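Local coordinates for VirX1 (PDB 6QGM), which is a marine viral halogenase that iodinates diverse substrates, probably with a flavin cofactor as in the tryptophan halogenase family, at residues H394-S398 with Q437-T441; E364-L369 with F388-C392; C425-P429 with W442-S446; E47-F53 with E355-L360. One frame throughout, in Å; residues are numbered along the deposited sequence.

Interaction 1: residues H394-S398 with Q437-T441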
loop_
_atom_site.group_PDB
_atom_site.type_symbol
_atom_site.label_atom_id
_atom_site.label_comp_id
_atom_site.label_asym_id
_atom_site.label_seq_id
_atom_site.Cartn_x
_atom_site.Cartn_y
_atom_site.Cartn_z
ATOM N N HIS B 394 -0.072 -13.453 -9.590
ATOM C CA HIS B 394 -0.827 -12.700 -8.547
ATOM C C HIS B 394 -2.192 -13.358 -8.337
ATOM O O HIS B 394 -2.598 -13.544 -7.170
ATOM C CB HIS B 394 -0.995 -11.215 -8.912
ATOM C CG HIS B 394 -1.309 -10.365 -7.722
ATOM N ND1 HIS B 394 -2.552 -10.346 -7.130
ATOM C CD2 HIS B 394 -0.533 -9.549 -6.985
ATOM C CE1 HIS B 394 -2.534 -9.558 -6.081
ATOM N NE2 HIS B 394 -1.303 -9.061 -5.963
ATOM N N GLN B 395 -2.863 -13.704 -9.437
ATOM C CA GLN B 395 -4.260 -14.196 -9.430
ATOM C C GLN B 395 -4.326 -15.553 -8.725
ATOM O O GLN B 395 -5.172 -15.720 -7.828
ATOM C CB GLN B 395 -4.801 -14.287 -10.849
ATOM C CG GLN B 395 -6.130 -15.012 -10.910
ATOM C CD GLN B 395 -7.061 -14.429 -11.947
ATOM O OE1 GLN B 395 -7.399 -15.061 -12.952
ATOM N NE2 GLN B 395 -7.489 -13.201 -11.683
ATOM N N ILE B 396 -3.465 -16.491 -9.114
ATOM C CA ILE B 396 -3.504 -17.878 -8.566
ATOM C C ILE B 396 -3.055 -17.857 -7.098
ATOM O O ILE B 396 -3.553 -18.680 -6.327
ATOM C CB ILE B 396 -2.712 -18.852 -9.452
ATOM C CG1 ILE B 396 -3.183 -20.286 -9.233
ATOM C CG2 ILE B 396 -1.216 -18.692 -9.260
ATOM C CD1 ILE B 396 -2.677 -21.256 -10.260
ATOM N N ASP B 397 -2.198 -16.914 -6.712
ATOM C CA ASP B 397 -1.786 -16.727 -5.293
ATOM C C ASP B 397 -2.986 -16.212 -4.483
ATOM O O ASP B 397 -3.230 -16.741 -3.362
ATOM C CB ASP B 397 -0.571 -15.799 -5.170
ATOM C CG ASP B 397 0.770 -16.527 -5.344
ATOM O OD1 ASP B 397 0.769 -17.798 -5.479
ATOM O OD2 ASP B 397 1.822 -15.832 -5.321
ATOM N N SER B 398 -3.707 -15.213 -5.015
ATOM C CA SER B 398 -4.952 -14.661 -4.425
ATOM C C SER B 398 -5.936 -15.795 -4.168
ATOM O O SER B 398 -6.373 -15.972 -3.013
ATOM C CB SER B 398 -5.555 -13.611 -5.309
ATOM O OG SER B 398 -4.676 -12.507 -5.437
ATOM N N GLN B 437 3.473 -7.453 2.393
ATOM C CA GLN B 437 3.300 -8.612 1.475
ATOM C C GLN B 437 2.455 -8.203 0.263
ATOM O O GLN B 437 1.494 -7.442 0.452
ATOM C CB GLN B 437 2.611 -9.774 2.203
ATOM C CG GLN B 437 3.564 -10.765 2.840
ATOM C CD GLN B 437 4.724 -10.085 3.513
ATOM O OE1 GLN B 437 5.820 -9.994 2.961
ATOM N NE2 GLN B 437 4.474 -9.590 4.713
ATOM N N LYS B 438 2.788 -8.727 -0.923
ATOM C CA LYS B 438 1.931 -8.642 -2.132
ATOM C C LYS B 438 0.563 -9.238 -1.799
ATOM O O LYS B 438 -0.451 -8.620 -2.127
ATOM C CB LYS B 438 2.548 -9.389 -3.318
ATOM C CG LYS B 438 3.700 -8.677 -4.000
ATOM C CD LYS B 438 4.275 -9.477 -5.152
ATOM C CE LYS B 438 5.754 -9.233 -5.413
ATOM N NZ LYS B 438 6.019 -7.979 -6.163
ATOM N N GLN B 439 0.549 -10.427 -1.203
ATOM C CA GLN B 439 -0.680 -11.153 -0.816
ATOM C C GLN B 439 -0.884 -10.914 0.683
ATOM O O GLN B 439 -0.220 -11.619 1.486
ATOM C CB GLN B 439 -0.544 -12.642 -1.149
ATOM C CG GLN B 439 -0.098 -12.943 -2.574
ATOM C CD GLN B 439 -1.102 -12.492 -3.598
ATOM O OE1 GLN B 439 -2.307 -12.486 -3.344
ATOM N NE2 GLN B 439 -0.620 -12.115 -4.777
ATOM N N SER B 440 -1.747 -9.968 1.063
ATOM C CA SER B 440 -1.888 -9.521 2.476
ATOM C C SER B 440 -3.352 -9.557 2.963
ATOM O O SER B 440 -3.706 -8.756 3.847
ATOM C CB SER B 440 -1.265 -8.157 2.655
ATOM O OG SER B 440 -1.995 -7.180 1.936
ATOM N N THR B 441 -4.185 -10.460 2.440
ATOM C CA THR B 441 -5.622 -10.539 2.818
ATOM C C THR B 441 -5.727 -11.147 4.225
ATOM O O THR B 441 -6.531 -10.606 5.003
ATOM C CB THR B 441 -6.481 -11.194 1.725
ATOM O OG1 THR B 441 -6.235 -12.603 1.668
ATOM C CG2 THR B 441 -6.275 -10.539 0.374
#

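Interaction 2: residues E364-L369 with F388-C392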
loop_
_atom_site.group_PDB
_atom_site.type_symbol
_atom_site.label_atom_id
_atom_site.label_comp_id
_atom_site.label_asym_id
_atom_site.label_seq_id
_atom_site.Cartn_x
_atom_site.Cartn_y
_atom_site.Cartn_z
ATOM N N GLU B 364 -8.344 -16.939 -18.021
ATOM C CA GLU B 364 -7.533 -15.767 -17.623
ATOM C C GLU B 364 -6.310 -15.683 -18.537
ATOM O O GLU B 364 -6.103 -14.624 -19.158
ATOM C CB GLU B 364 -7.154 -15.854 -16.141
ATOM C CG GLU B 364 -6.088 -14.863 -15.701
ATOM C CD GLU B 364 -6.522 -13.415 -15.567
ATOM O OE1 GLU B 364 -7.749 -13.101 -15.719
ATOM O OE2 GLU B 364 -5.634 -12.599 -15.299
ATOM N N ASN B 365 -5.533 -16.754 -18.636
ATOM C CA ASN B 365 -4.308 -16.787 -19.484
ATOM C C ASN B 365 -4.693 -16.593 -20.957
ATOM O O ASN B 365 -3.936 -15.911 -21.663
ATOM C CB ASN B 365 -3.471 -18.041 -19.240
ATOM C CG ASN B 365 -2.665 -17.925 -17.959
ATOM O OD1 ASN B 365 -2.894 -17.009 -17.169
ATOM N ND2 ASN B 365 -1.725 -18.835 -17.745
ATOM N N ILE B 366 -5.827 -17.137 -21.404
ATOM C CA ILE B 366 -6.288 -16.997 -22.815
ATOM C C ILE B 366 -6.576 -15.518 -23.078
ATOM O O ILE B 366 -6.049 -14.990 -24.072
ATOM C CB ILE B 366 -7.499 -17.898 -23.125
ATOM C CG1 ILE B 366 -7.116 -19.383 -23.111
ATOM C CG2 ILE B 366 -8.128 -17.496 -24.454
ATOM C CD1 ILE B 366 -8.276 -20.339 -23.186
ATOM N N GLU B 367 -7.362 -14.875 -22.207
ATOM C CA GLU B 367 -7.773 -13.449 -22.358
ATOM C C GLU B 367 -6.542 -12.539 -22.286
ATOM O O GLU B 367 -6.476 -11.599 -23.094
ATOM C CB GLU B 367 -8.904 -13.079 -21.410
ATOM C CG GLU B 367 -8.597 -13.037 -19.940
ATOM C CD GLU B 367 -9.833 -12.955 -19.036
ATOM O OE1 GLU B 367 -10.938 -13.417 -19.465
ATOM O OE2 GLU B 367 -9.690 -12.437 -17.881
ATOM N N ASN B 368 -5.584 -12.847 -21.413
ATOM C CA ASN B 368 -4.309 -12.083 -21.258
ATOM C C ASN B 368 -3.410 -12.259 -22.496
ATOM O O ASN B 368 -2.706 -11.292 -22.873
ATOM C CB ASN B 368 -3.581 -12.449 -19.964
ATOM C CG ASN B 368 -4.315 -12.012 -18.723
ATOM O OD1 ASN B 368 -5.304 -11.290 -18.807
ATOM N ND2 ASN B 368 -3.843 -12.455 -17.568
ATOM N N LEU B 369 -3.437 -13.431 -23.121
ATOM C CA LEU B 369 -2.672 -13.707 -24.365
ATOM C C LEU B 369 -3.305 -12.947 -25.536
ATOM O O LEU B 369 -2.551 -12.283 -26.277
ATOM C CB LEU B 369 -2.670 -15.214 -24.628
ATOM C CG LEU B 369 -1.764 -15.661 -25.765
ATOM C CD1 LEU B 369 -0.326 -15.222 -25.496
ATOM C CD2 LEU B 369 -1.877 -17.168 -25.955
ATOM N N PHE B 388 2.536 -10.405 -17.999
ATOM C CA PHE B 388 1.634 -11.590 -18.141
ATOM C C PHE B 388 1.888 -12.569 -16.986
ATOM O O PHE B 388 0.938 -13.048 -16.352
ATOM C CB PHE B 388 1.889 -12.263 -19.493
ATOM C CG PHE B 388 1.062 -13.484 -19.762
ATOM C CD1 PHE B 388 1.416 -14.722 -19.262
ATOM C CD2 PHE B 388 -0.054 -13.403 -20.552
ATOM C CE1 PHE B 388 0.650 -15.847 -19.535
ATOM C CE2 PHE B 388 -0.818 -14.526 -20.837
ATOM C CZ PHE B 388 -0.482 -15.743 -20.303
ATOM N N ASN B 389 3.169 -12.874 -16.735
ATOM C CA ASN B 389 3.621 -13.794 -15.658
ATOM C C ASN B 389 3.176 -13.199 -14.316
ATOM O O ASN B 389 2.570 -13.913 -13.522
ATOM C CB ASN B 389 5.125 -14.073 -15.747
ATOM C CG ASN B 389 5.505 -14.960 -16.923
ATOM O OD1 ASN B 389 4.673 -15.678 -17.472
ATOM N ND2 ASN B 389 6.770 -14.941 -17.307
ATOM N N TYR B 390 3.430 -11.916 -14.083
ATOM C CA TYR B 390 3.059 -11.246 -12.813
ATOM C C TYR B 390 1.543 -11.298 -12.630
ATOM O O TYR B 390 1.086 -11.729 -11.569
ATOM C CB TYR B 390 3.571 -9.808 -12.738
ATOM C CG TYR B 390 3.234 -9.170 -11.415
ATOM C CD1 TYR B 390 1.976 -8.651 -11.175
ATOM C CD2 TYR B 390 4.143 -9.147 -10.376
ATOM C CE1 TYR B 390 1.635 -8.107 -9.949
ATOM C CE2 TYR B 390 3.826 -8.587 -9.152
ATOM C CZ TYR B 390 2.568 -8.064 -8.933
ATOM O OH TYR B 390 2.274 -7.488 -7.727
ATOM N N THR B 391 0.773 -10.874 -13.625
ATOM C CA THR B 391 -0.704 -10.808 -13.522
ATOM C C THR B 391 -1.255 -12.179 -13.140
ATOM O O THR B 391 -2.102 -12.245 -12.234
ATOM C CB THR B 391 -1.328 -10.294 -14.818
ATOM O OG1 THR B 391 -0.847 -8.951 -14.912
ATOM C CG2 THR B 391 -2.836 -10.377 -14.857
ATOM N N CYS B 392 -0.795 -13.243 -13.784
ATOM C CA CYS B 392 -1.470 -14.552 -13.678
ATOM C C CYS B 392 -0.948 -15.288 -12.440
ATOM O O CYS B 392 -1.711 -16.075 -11.847
ATOM C CB CYS B 392 -1.353 -15.318 -14.989
ATOM S SG CYS B 392 0.007 -16.500 -15.028
#

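Interaction 3: residues C425-P429 with W442-S446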
loop_
_atom_site.group_PDB
_atom_site.type_symbol
_atom_site.label_atom_id
_atom_site.label_comp_id
_atom_site.label_asym_id
_atom_site.label_seq_id
_atom_site.Cartn_x
_atom_site.Cartn_y
_atom_site.Cartn_z
ATOM N N CYS B 425 -1.642 -25.465 11.305
ATOM C CA CYS B 425 -1.147 -24.721 10.116
ATOM C C CYS B 425 -1.155 -23.202 10.377
ATOM O O CYS B 425 -2.213 -22.666 10.787
ATOM C CB CYS B 425 -1.994 -25.037 8.897
ATOM S SG CYS B 425 -1.379 -24.223 7.408
ATOM N N ASN B 426 -0.015 -22.542 10.146
ATOM C CA ASN B 426 0.164 -21.067 10.228
ATOM C C ASN B 426 0.017 -20.459 8.832
ATOM O O ASN B 426 0.896 -20.678 7.984
ATOM C CB ASN B 426 1.524 -20.664 10.795
ATOM C CG ASN B 426 1.723 -21.187 12.194
ATOM O OD1 ASN B 426 2.630 -21.985 12.426
ATOM N ND2 ASN B 426 0.859 -20.765 13.110
ATOM N N TYR B 427 -1.044 -19.683 8.616
ATOM C CA TYR B 427 -1.410 -19.162 7.283
ATOM C C TYR B 427 -0.789 -17.785 7.048
ATOM O O TYR B 427 -0.871 -17.295 5.908
ATOM C CB TYR B 427 -2.929 -19.172 7.157
ATOM C CG TYR B 427 -3.559 -20.551 7.133
ATOM C CD1 TYR B 427 -3.715 -21.256 5.948
ATOM C CD2 TYR B 427 -4.008 -21.153 8.299
ATOM C CE1 TYR B 427 -4.308 -22.505 5.925
ATOM C CE2 TYR B 427 -4.610 -22.402 8.293
ATOM C CZ TYR B 427 -4.768 -23.079 7.100
ATOM O OH TYR B 427 -5.361 -24.307 7.079
ATOM N N MET B 428 -0.151 -17.200 8.068
ATOM C CA MET B 428 0.336 -15.792 8.050
ATOM C C MET B 428 1.812 -15.737 8.424
ATOM O O MET B 428 2.221 -14.839 9.151
ATOM C CB MET B 428 -0.435 -14.937 9.061
ATOM C CG MET B 428 -1.868 -14.668 8.674
ATOM S SD MET B 428 -2.852 -13.964 10.015
ATOM C CE MET B 428 -1.825 -12.561 10.476
ATOM N N PRO B 429 2.672 -16.653 7.917
ATOM C CA PRO B 429 4.051 -16.758 8.409
ATOM C C PRO B 429 4.856 -15.458 8.214
ATOM O O PRO B 429 5.607 -15.092 9.081
ATOM C CB PRO B 429 4.626 -17.913 7.576
ATOM C CG PRO B 429 3.808 -17.886 6.304
ATOM C CD PRO B 429 2.410 -17.550 6.778
ATOM N N TRP B 442 -4.929 -12.170 4.571
ATOM C CA TRP B 442 -4.838 -12.702 5.962
ATOM C C TRP B 442 -4.583 -11.550 6.952
ATOM O O TRP B 442 -5.325 -11.427 7.943
ATOM C CB TRP B 442 -3.742 -13.765 6.098
ATOM C CG TRP B 442 -3.945 -15.008 5.279
ATOM C CD1 TRP B 442 -3.389 -15.302 4.063
ATOM C CD2 TRP B 442 -4.764 -16.142 5.634
ATOM N NE1 TRP B 442 -3.827 -16.523 3.628
ATOM C CE2 TRP B 442 -4.656 -17.069 4.575
ATOM C CE3 TRP B 442 -5.590 -16.447 6.725
ATOM C CZ2 TRP B 442 -5.331 -18.287 4.583
ATOM C CZ3 TRP B 442 -6.252 -17.654 6.737
ATOM C CH2 TRP B 442 -6.124 -18.556 5.677
ATOM N N GLN B 443 -3.545 -10.752 6.700
ATOM C CA GLN B 443 -3.147 -9.605 7.565
ATOM C C GLN B 443 -4.294 -8.592 7.634
ATOM O O GLN B 443 -4.592 -8.114 8.741
ATOM C CB GLN B 443 -1.870 -8.965 7.028
ATOM C CG GLN B 443 -0.640 -9.845 7.210
ATOM C CD GLN B 443 0.551 -9.333 6.436
ATOM O OE1 GLN B 443 0.797 -8.123 6.365
ATOM N NE2 GLN B 443 1.298 -10.250 5.831
ATOM N N ASP B 444 -4.916 -8.298 6.491
ATOM C CA ASP B 444 -5.891 -7.181 6.342
ATOM C C ASP B 444 -7.223 -7.574 6.995
ATOM O O ASP B 444 -7.850 -6.712 7.678
ATOM C CB ASP B 444 -6.049 -6.767 4.882
ATOM C CG ASP B 444 -4.785 -6.158 4.273
ATOM O OD1 ASP B 444 -3.839 -5.819 5.042
ATOM O OD2 ASP B 444 -4.734 -6.044 3.026
ATOM N N LEU B 445 -7.623 -8.837 6.813
ATOM C CA LEU B 445 -8.848 -9.401 7.428
ATOM C C LEU B 445 -8.684 -9.391 8.948
ATOM O O LEU B 445 -9.676 -9.110 9.638
ATOM C CB LEU B 445 -9.064 -10.824 6.898
ATOM C CG LEU B 445 -10.270 -11.577 7.439
ATOM C CD1 LEU B 445 -11.555 -10.844 7.072
ATOM C CD2 LEU B 445 -10.274 -12.989 6.884
ATOM N N SER B 446 -7.485 -9.718 9.433
ATOM C CA SER B 446 -7.172 -9.833 10.876
ATOM C C SER B 446 -7.272 -8.443 11.494
ATOM O O SER B 446 -7.913 -8.325 12.553
ATOM C CB SER B 446 -5.820 -10.467 11.104
ATOM O OG SER B 446 -5.873 -11.875 10.866
#

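Interaction 4: residues E47-F53 with E355-L360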
loop_
_atom_site.group_PDB
_atom_site.type_symbol
_atom_site.label_atom_id
_atom_site.label_comp_id
_atom_site.label_asym_id
_atom_site.label_seq_id
_atom_site.Cartn_x
_atom_site.Cartn_y
_atom_site.Cartn_z
ATOM N N GLU B 47 -17.259 -30.287 -14.744
ATOM C CA GLU B 47 -16.576 -29.183 -14.019
ATOM C C GLU B 47 -17.501 -27.964 -13.928
ATOM O O GLU B 47 -18.191 -27.684 -14.923
ATOM C CB GLU B 47 -15.327 -28.804 -14.795
ATOM C CG GLU B 47 -14.225 -28.229 -13.945
ATOM C CD GLU B 47 -13.007 -27.876 -14.771
ATOM O OE1 GLU B 47 -12.976 -28.282 -15.957
ATOM O OE2 GLU B 47 -12.097 -27.197 -14.235
ATOM N N SER B 48 -17.462 -27.236 -12.816
ATOM C CA SER B 48 -18.231 -25.981 -12.599
ATOM C C SER B 48 -17.331 -24.782 -12.915
ATOM O O SER B 48 -16.094 -24.913 -12.830
ATOM C CB SER B 48 -18.854 -25.907 -11.206
ATOM O OG SER B 48 -17.887 -25.784 -10.200
ATOM N N THR B 49 -17.948 -23.673 -13.316
ATOM C CA THR B 49 -17.288 -22.436 -13.791
ATOM C C THR B 49 -17.575 -21.318 -12.790
ATOM O O THR B 49 -18.386 -21.521 -11.875
ATOM C CB THR B 49 -17.779 -22.094 -15.204
ATOM O OG1 THR B 49 -19.166 -21.742 -15.119
ATOM C CG2 THR B 49 -17.597 -23.224 -16.204
ATOM N N LEU B 50 -16.915 -20.179 -12.972
ATOM C CA LEU B 50 -17.160 -18.919 -12.225
ATOM C C LEU B 50 -17.988 -17.978 -13.102
ATOM O O LEU B 50 -18.273 -18.346 -14.283
ATOM C CB LEU B 50 -15.795 -18.279 -11.943
ATOM C CG LEU B 50 -14.871 -19.069 -11.031
ATOM C CD1 LEU B 50 -13.420 -18.666 -11.259
ATOM C CD2 LEU B 50 -15.306 -18.883 -9.591
ATOM N N GLY B 51 -18.337 -16.806 -12.544
ATOM C CA GLY B 51 -18.812 -15.639 -13.312
ATOM C C GLY B 51 -17.877 -15.302 -14.459
ATOM O O GLY B 51 -18.381 -15.076 -15.563
ATOM N N HIS B 52 -16.570 -15.303 -14.204
ATOM C CA HIS B 52 -15.467 -15.016 -15.167
ATOM C C HIS B 52 -15.771 -15.665 -16.530
ATOM O O HIS B 52 -15.499 -15.044 -17.572
ATOM C CB HIS B 52 -14.115 -15.551 -14.616
ATOM C CG HIS B 52 -13.229 -14.599 -13.854
ATOM N ND1 HIS B 52 -13.495 -14.195 -12.542
ATOM C CD2 HIS B 52 -12.051 -14.020 -14.197
ATOM C CE1 HIS B 52 -12.546 -13.369 -12.137
ATOM N NE2 HIS B 52 -11.648 -13.240 -13.141
ATOM N N PHE B 53 -16.302 -16.892 -16.507
ATOM C CA PHE B 53 -16.619 -17.735 -17.695
ATOM C C PHE B 53 -17.588 -17.017 -18.634
ATOM O O PHE B 53 -17.504 -17.238 -19.859
ATOM C CB PHE B 53 -17.216 -19.062 -17.240
ATOM C CG PHE B 53 -17.305 -20.136 -18.298
ATOM C CD1 PHE B 53 -16.168 -20.650 -18.897
ATOM C CD2 PHE B 53 -18.526 -20.669 -18.668
ATOM C CE1 PHE B 53 -16.252 -21.656 -19.845
ATOM C CE2 PHE B 53 -18.611 -21.660 -19.627
ATOM C CZ PHE B 53 -17.473 -22.158 -20.211
ATOM N N GLU B 355 -13.457 -23.434 -4.938
ATOM C CA GLU B 355 -14.052 -22.155 -5.384
ATOM C C GLU B 355 -14.246 -22.207 -6.906
ATOM O O GLU B 355 -14.224 -21.154 -7.550
ATOM C CB GLU B 355 -13.187 -20.998 -4.882
ATOM C CG GLU B 355 -13.516 -20.584 -3.462
ATOM C CD GLU B 355 -14.932 -20.056 -3.243
ATOM O OE1 GLU B 355 -15.475 -19.425 -4.192
ATOM O OE2 GLU B 355 -15.501 -20.279 -2.134
ATOM N N SER B 356 -14.510 -23.395 -7.438
ATOM C CA SER B 356 -14.882 -23.653 -8.852
ATOM C C SER B 356 -13.902 -22.919 -9.749
ATOM O O SER B 356 -14.329 -22.234 -10.689
ATOM C CB SER B 356 -16.297 -23.225 -9.115
ATOM O OG SER B 356 -17.185 -23.841 -8.188
ATOM N N THR B 357 -12.628 -23.076 -9.440
ATOM C CA THR B 357 -11.500 -22.272 -9.975
ATOM C C THR B 357 -10.800 -23.094 -11.085
ATOM O O THR B 357 -9.950 -22.519 -11.784
ATOM C CB THR B 357 -10.707 -21.737 -8.769
ATOM O OG1 THR B 357 -9.627 -20.914 -9.187
ATOM C CG2 THR B 357 -10.216 -22.812 -7.823
ATOM N N GLY B 358 -11.227 -24.347 -11.294
ATOM C CA GLY B 358 -10.770 -25.254 -12.368
ATOM C C GLY B 358 -10.331 -24.527 -13.632
ATOM O O GLY B 358 -9.162 -24.590 -13.970
ATOM N N LEU B 359 -11.238 -23.836 -14.307
ATOM C CA LEU B 359 -10.997 -23.201 -15.634
ATOM C C LEU B 359 -10.308 -21.838 -15.492
ATOM O O LEU B 359 -10.025 -21.237 -16.560
ATOM C CB LEU B 359 -12.331 -23.030 -16.381
ATOM C CG LEU B 359 -12.896 -24.282 -17.055
ATOM C CD1 LEU B 359 -13.968 -23.900 -18.069
ATOM C CD2 LEU B 359 -11.808 -25.098 -17.739
ATOM N N LEU B 360 -10.027 -21.352 -14.277
ATOM C CA LEU B 360 -9.498 -19.969 -14.056
ATOM C C LEU B 360 -8.131 -19.831 -14.733
ATOM O O LEU B 360 -7.942 -18.953 -15.579
ATOM C CB LEU B 360 -9.365 -19.688 -12.557
ATOM C CG LEU B 360 -8.823 -18.303 -12.215
ATOM C CD1 LEU B 360 -9.885 -17.238 -12.484
ATOM C CD2 LEU B 360 -8.364 -18.255 -10.762
#

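Interaction 1: residues H394-S398 with Q437-T441
Gln439 reaches from the loop before helix 441-451 onto helix 382-408, where it meets His394, Asp397 and Ser398. The tight part is its terminal amide. Gln439 NE2 lies over the centre of the His394 imidazole, 3.2 Å above the ring plane. Amide and ring planes are 59° apart, not stacked flat. A bend in the Gln439 chain at chi2 (-64°) turns the amide toward the helix, and Gln439 CD comes to 3.7 Å from Asp397 CB. On the other arm of the amide, Gln439 OE1 is 3.2 Å from Ser398 OG. The Ser398 proton can go there or to His394 O, which is 2.9 Å from Ser398 OG.

The whole contact lies near the surface, and its Lys438 side is the looser. Lys438 brings only its carbonyl near, with Lys438 O 4.0 Å from His394 NE2. Its side chain packs instead on Tyr390, one turn earlier on helix 382-408. The Asp397 carboxylate leaves the contact for a salt bridge with Lys332.

Behind the helix surface used here, Gln395 packs on helix 360-373 and Ile396 on Phe244 and Tyr348. The loop is bound by a second subunit, whose His435 and Arg436 hold Gln437, and leads into helix 441-451.

Interaction 2: residues E364-L369 with F388-C392
Two consecutive antiparallel helices, 360-373 and 382-408, pack here as a helical hairpin, with Phe388 set against Asn365, Asn368 and Leu369. The short axes run at 148° to each other and approach to 10.7 Å. Phe388 has CG anti to its backbone nitrogen (chi1 179°), and its ring end comes up to the facing helix. At the ring edge, Leu369 N is 3.6 Å from Phe388 CE2. Asn365 O is also at the edge. The CB of Asn368 approaches the same ring obliquely, 3.6 Å from Phe388 CE2.

One turn along, the side-chain oxygen of Asn365 lies against Cys392, with Asn365 OD1 3.6 Å from Cys392 SG. The amide nitrogen of Asn365 turns elsewhere, to the carbonyl of Gly343. Thr391 presents its methyl group, while its hydroxyl bonds back to Gly387 O in its own helix. Thr391 CG2 is 3.6 Å from both Asn368 ND2 and Glu364 OE2. Those two polar atoms are joined by a hydrogen bond of 2.9 Å from Asn368 ND2 to Glu364 OE2. Its donor stands well above the carboxylate plane, 61° out of it. This bond ties successive turns of helix 360-373.

Ser446 and Ile450 of a second subunit pack on Thr391 and Asn368. Two helices consecutive in the chain and antiparallel in direction make this an antiparallel helix hairpin, and its outer side borders that subunit.

Interaction 3: residues C425-P429 with W442-S446
Met428, in the loop after helix 416-424, crosses Trp442 at a slant and ends beside Ser446 on helix 441-451. Its chain can be followed outward. Beyond CB, Met428 CG touches Trp442 CB at 3.3 Å. The sulfur then passes on to the next helical turn, with Met428 SD 3.8 Å from Ser446 OG. The chain bends at chi3 (53°), and Met428 CE stays by the same hydroxyl, 4.1 Å from Ser446 OG. The methyl also comes near the start of the Gln443 side chain.

Tyr427 supplies the other half of the contact. Its CB sits almost straight over the six-membered ring of Trp442, 3.5 Å from the ring centroid and 6° off the normal. This is a CH-pi contact over the face. The two rings are near parallel, 20° apart, but slid so far that they barely overlap. On the other side of the Tyr427 ring, Cys425 SG lies 3.6 Å above its plane, toward the rim.

Ser446 is fixed within its own helix. Its hydroxyl and its backbone nitrogen both bond to Trp442 O, from opposite faces of that carbonyl. The polar ends of the aromatic pair are bound elsewhere: Tyr427 OH to Cys421 O and Trp442 NE1 to Asp401 OD1.

The indole packs against Tyr427 and also touches Ala404, Met405 and Ala408 of helix 382-408. Tyr390 and Gly387 of a third subunit close over Met428 and Ser446.

Interaction 4: residues E47-F53 with E355-L360
The rings of Phe53 and His52 each meet a leucine methyl from the loop 355-360. The centre of one Phe53 face is covered from within its own segment by Thr49 CG2, 3.6 Å above the ring plane. Leu359 reaches the same ring obliquely, its CD1 3.7 Å from Phe53 CE1. Over one face of His52, toward the rim, stands Leu360 CD1 at 4.2 Å above the plane. The flat carboxylate of Glu47 comes in on an extended chain. Its OE2 lies at the backbone of Gly358, which has no side chain to stand in the way. Its OE1 is 3.8 Å from Leu359 CD2.

Leu50 crosses Leu360 on a diagonal, with Leu50 CD1 4.0 Å from Leu360 CD1. With CG beside its backbone nitrogen (chi1 -65°), it lays its branches against the carbonyls of Glu355 and Ser356. Thr49 runs alongside Leu359, pointing the same way.

One hydrogen bond joins the two segments directly. Ser48 OG and Ser356 OG are 2.9 Å apart, and either may be the donor. Ser356 OG is also bound by Lys76 NZ, which holds Thr49 O as well. The carboxylate of Glu355 is taken by His406, away from this contact.

Polar and apolar groups alternate here. Ser356 pairs its hydroxyl with Ser48 while its carbonyl meets Leu50, and the Glu47 carboxylate sits at Gly358 and Leu359. Lys76 bonds to both segments. It and the Glu355-Ser356 pair probably correspond to the active-site lysine and Glu-Ser pair of flavin-dependent tryptophan halogenases, which would place this contact at the edge of the halogenation site.

How the interactions relate
Helix 382-408 carries one segment of interaction 1 and one of interaction 2, whose centres are 15 Å apart. Gln395 of that helix also packs on Leu360 of interaction 4 and Glu364 of interaction 2. Interaction 1 touches interaction 3 through Gln437 and Gln443. Within one chain interactions 2 and 3 stay about 13 Å apart (nearest atoms). Across the subunit interface, interaction 2 of one copy packs on interaction 3 of another, Thr391 on Ser446 and Tyr390 on Met428. Interaction 4 touches no other chain, and its centre is about 25 Å from that of interaction 3. It probably borders the halogenation site, since Lys76 and Glu355-Ser356 match the family's active-site residues.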